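Local coordinates for F-actin-capping protein subunit alpha (Dictyostelium discoideum, PDB 4AKR) that caps the fast-growing barbed ends of actin filaments independently of calcium, blocking subunit exchange there without severing the filaments, at residues D110-Q113 and Y114-F118; K226-G229 and K230-N234. All blocks are in the same frame, centred on the assembly; numbering follows the deposited sequence.

Contact 1 (D110-Q113 and Y114-F118); sequences DIEQ and YRAAF
Glu112 and Arg115, three residues apart on the first turn of the helix, run alongside each other in the same direction, joined by a two-pronged salt bridge. Arg115 meets the carboxylate side-on: NE reaches Glu112 OE1 at 3.0 Å, while Arg115 NH2 reaches Glu112 OE2 at 3.1 Å. Both oxygens are approached on their syn sides, and the carboxylate and guanidinium planes are only 26° apart. The pairing depends on a bend in each chain; in Glu112, CG stands anti to the backbone N (chi1 173°) and chi2 then folds the carboxylate back toward the arginine. The third nitrogen, Arg115 NH1, turns elsewhere, to the carboxylate of Asp119 and to the carbonyl of Val137. A leucine at Arg115 would probably leave the carboxylates of Glu112 and Asp119 without their shared cation. Beneath the side chains, Ile111 O accepts from both Tyr114 N (2.9 Å) and Arg115 N (3.2 Å), and Glu112 O takes Ala116 N at 2.8 Å. Further out, Tyr114 packs edge-to-face with Phe175 and rests on Ala217. With Ile111 at the N-cap, this is the first turn of helix 112-129, braced by an i to i+3 salt bridge and packed on strands 134-142 and 145-158 of the five-stranded antiparallel sheet.

Contact 2 (K226-G229 and K230-N234); sequences KAIG and KAELN
Ile228 and Glu232, four residues apart, stand on neighbouring turns of helix 217-248, the long alpha-helix that packs along the five-stranded antiparallel sheet of the capping protein alpha subunit. The backbone bonds are those of a regular alpha-helix, each N-H reaching the carbonyl four residues earlier. Ala231 N meets Ala227 O at 3.0 Å, nearly in line with the carbonyl bond, and Glu232 N meets Ile228 O at 3.1 Å. Lys230 N bonds to Lys226 O at 3.2 Å and only weakly to Ala227 O. Nonpolar packing is directed at the sheet: Ile228 touches Trp171 and Cys173 on strand 163-175, Ala227 lies on Thr210 of strand 198-213, and Ala231 reaches both Trp171 and Thr210. Lys226 and Lys230 belong to the exposed part of the helix. Polar contacts away from the backbone gather on the buried carboxylate of Glu232. The hydroxyls of Tyr125 and Tyr130 are hydrogen-bonded to OE1, and Trp171 NE1 and Ser169 OG bond to OE2, a set of partners that probably stabilises the charge and fixes the rotation of the group. At the root of that chain, CG stands anti to the carbonyl carbon (chi1 -63°) and hence beside the backbone N, which places Glu232 CG 3.3 Å from Ile228 O, the same oxygen that accepts the Glu232 N-H.

Contacts 1 and 2 illustrate how two helices can pack on one sheet and against each other. Contact 1 opens helix 112-129 and contact 2 lies within helix 217-248; their centres are 22 Å apart, and their nearest atoms come to about 6 Å without touching. The helices themselves do meet: Phe118 of contact 1 packs on Thr220, Ala221 and Ala224, just before residues 226-229. A second connection runs through Tyr125, farther along the helix that contact 1 begins, whose hydroxyl bonds to Glu232 of contact 2. The charged side chains also differ in their partners, Arg115 being paired with acids and Glu232 hydrogen-bonded to uncharged groups, with a long, weak ion pair to a basic side chain of the other protein chain.

Contact 1 (D110-Q113 and Y114-F118)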
# COMPACT_ATOMS: atom_id res chain seq x y z
N ASP A 110 -11.84 -42.08 4.90
CA ASP A 110 -13.29 -42.24 4.89
C ASP A 110 -14.08 -41.17 4.13
O ASP A 110 -15.22 -41.41 3.75
CB ASP A 110 -13.83 -42.38 6.31
CG ASP A 110 -13.43 -41.23 7.22
OD1 ASP A 110 -12.95 -40.20 6.71
OD2 ASP A 110 -13.62 -41.37 8.44
N ILE A 111 -13.46 -40.02 3.88
CA ILE A 111 -14.13 -38.94 3.16
C ILE A 111 -13.30 -38.53 1.94
O ILE A 111 -13.61 -37.56 1.25
CB ILE A 111 -14.32 -37.72 4.07
CG1 ILE A 111 -12.97 -37.13 4.45
CG2 ILE A 111 -15.04 -38.12 5.34
CD1 ILE A 111 -13.07 -35.88 5.28
N GLU A 112 -12.24 -39.28 1.68
CA GLU A 112 -11.32 -39.01 0.57
C GLU A 112 -12.01 -38.91 -0.78
O GLU A 112 -11.52 -38.20 -1.66
CB GLU A 112 -10.22 -40.08 0.55
CG GLU A 112 -9.26 -40.04 -0.64
CD GLU A 112 -8.51 -38.73 -0.79
OE1 GLU A 112 -8.44 -37.95 0.18
OE2 GLU A 112 -7.97 -38.49 -1.89
N GLN A 113 -13.13 -39.61 -0.96
CA GLN A 113 -13.82 -39.56 -2.24
C GLN A 113 -14.42 -38.18 -2.47
O GLN A 113 -14.58 -37.74 -3.61
CB GLN A 113 -14.92 -40.63 -2.33
CG GLN A 113 -14.37 -42.06 -2.35
CD GLN A 113 -15.38 -43.10 -2.82
OE1 GLN A 113 -15.09 -44.29 -2.85
NE2 GLN A 113 -16.57 -42.64 -3.21
N TYR A 114 -14.75 -37.50 -1.38
CA TYR A 114 -15.30 -36.15 -1.49
C TYR A 114 -14.15 -35.19 -1.76
O TYR A 114 -14.24 -34.34 -2.63
CB TYR A 114 -16.05 -35.76 -0.20
CG TYR A 114 -17.44 -36.35 -0.15
CD1 TYR A 114 -18.44 -35.86 -0.99
CD2 TYR A 114 -17.74 -37.44 0.66
CE1 TYR A 114 -19.71 -36.46 -1.03
CE2 TYR A 114 -19.00 -38.04 0.64
CZ TYR A 114 -19.98 -37.54 -0.22
OH TYR A 114 -21.22 -38.14 -0.27
N ARG A 115 -13.06 -35.34 -1.02
CA ARG A 115 -11.92 -34.47 -1.22
C ARG A 115 -11.44 -34.62 -2.67
O ARG A 115 -11.19 -33.62 -3.34
CB ARG A 115 -10.80 -34.83 -0.25
CG ARG A 115 -9.74 -33.74 -0.10
CD ARG A 115 -8.39 -34.33 0.28
NE ARG A 115 -7.91 -35.20 -0.78
CZ ARG A 115 -7.42 -34.77 -1.94
NH1 ARG A 115 -7.32 -33.47 -2.19
NH2 ARG A 115 -7.08 -35.64 -2.86
N ALA A 116 -11.33 -35.86 -3.14
CA ALA A 116 -10.85 -36.15 -4.50
C ALA A 116 -11.78 -35.58 -5.56
O ALA A 116 -11.32 -35.04 -6.57
CB ALA A 116 -10.68 -37.66 -4.70
N ALA A 117 -13.08 -35.71 -5.35
CA ALA A 117 -14.04 -35.16 -6.30
C ALA A 117 -13.91 -33.63 -6.32
O ALA A 117 -14.02 -33.01 -7.38
CB ALA A 117 -15.45 -35.57 -5.93
N PHE A 118 -13.68 -33.01 -5.17
CA PHE A 118 -13.51 -31.56 -5.13
C PHE A 118 -12.18 -31.15 -5.75
O PHE A 118 -12.08 -30.13 -6.45
CB PHE A 118 -13.56 -31.02 -3.69
CG PHE A 118 -14.95 -30.74 -3.19
CD1 PHE A 118 -15.87 -31.78 -3.02
CD2 PHE A 118 -15.34 -29.44 -2.86
CE1 PHE A 118 -17.16 -31.52 -2.54
CE2 PHE A 118 -16.63 -29.17 -2.38
CZ PHE A 118 -17.54 -30.21 -2.22

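Contact 2 (K226-G229 and K230-N234)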
# COMPACT_ATOMS: atom_id res chain seq x y z
N LYS A 226 -19.53 -24.39 -9.26
CA LYS A 226 -20.33 -23.56 -10.15
C LYS A 226 -20.69 -22.33 -9.32
O LYS A 226 -20.61 -21.20 -9.80
CB LYS A 226 -21.61 -24.29 -10.58
CG LYS A 226 -21.45 -25.14 -11.82
CD LYS A 226 -22.78 -25.65 -12.34
CE LYS A 226 -22.59 -26.42 -13.63
NZ LYS A 226 -23.86 -27.05 -14.07
N ALA A 227 -21.06 -22.56 -8.06
CA ALA A 227 -21.43 -21.48 -7.15
C ALA A 227 -20.21 -20.61 -6.83
O ALA A 227 -20.26 -19.39 -7.00
CB ALA A 227 -22.01 -22.06 -5.87
N ILE A 228 -19.13 -21.25 -6.37
CA ILE A 228 -17.90 -20.53 -6.04
C ILE A 228 -17.38 -19.70 -7.22
O ILE A 228 -16.97 -18.56 -7.04
CB ILE A 228 -16.78 -21.52 -5.61
CG1 ILE A 228 -17.07 -22.05 -4.21
CG2 ILE A 228 -15.42 -20.84 -5.64
CD1 ILE A 228 -16.08 -23.12 -3.76
N GLY A 229 -17.41 -20.27 -8.42
CA GLY A 229 -16.93 -19.57 -9.60
C GLY A 229 -17.77 -18.37 -9.99
O GLY A 229 -17.27 -17.38 -10.53
N LYS A 230 -19.07 -18.45 -9.70
CA LYS A 230 -20.00 -17.38 -9.99
C LYS A 230 -19.75 -16.24 -9.01
O LYS A 230 -19.69 -15.08 -9.39
CB LYS A 230 -21.44 -17.88 -9.84
CG LYS A 230 -22.49 -16.87 -10.27
CD LYS A 230 -23.69 -16.89 -9.32
CE LYS A 230 -24.73 -15.84 -9.70
NZ LYS A 230 -25.39 -16.16 -11.00
N ALA A 231 -19.59 -16.59 -7.74
CA ALA A 231 -19.33 -15.60 -6.71
C ALA A 231 -18.06 -14.81 -7.04
O ALA A 231 -18.06 -13.58 -6.95
CB ALA A 231 -19.19 -16.27 -5.36
N GLU A 232 -16.99 -15.51 -7.42
CA GLU A 232 -15.73 -14.86 -7.75
C GLU A 232 -15.81 -14.02 -9.03
O GLU A 232 -15.14 -12.99 -9.15
CB GLU A 232 -14.59 -15.89 -7.87
CG GLU A 232 -14.29 -16.62 -6.56
CD GLU A 232 -12.88 -17.21 -6.50
OE1 GLU A 232 -12.32 -17.56 -7.57
OE2 GLU A 232 -12.34 -17.36 -5.39
N LEU A 233 -16.62 -14.46 -9.98
CA LEU A 233 -16.79 -13.71 -11.22
C LEU A 233 -17.44 -12.37 -10.87
O LEU A 233 -17.02 -11.32 -11.35
CB LEU A 233 -17.69 -14.47 -12.21
CG LEU A 233 -18.32 -13.60 -13.31
CD1 LEU A 233 -17.23 -12.84 -14.05
CD2 LEU A 233 -19.12 -14.49 -14.26
N ASN A 234 -18.47 -12.43 -10.04
CA ASN A 234 -19.16 -11.22 -9.62
C ASN A 234 -18.24 -10.29 -8.86
O ASN A 234 -18.23 -9.09 -9.11
CB ASN A 234 -20.37 -11.57 -8.75
CG ASN A 234 -21.52 -12.11 -9.57
OD1 ASN A 234 -21.69 -11.73 -10.73
ND2 ASN A 234 -22.33 -12.98 -8.98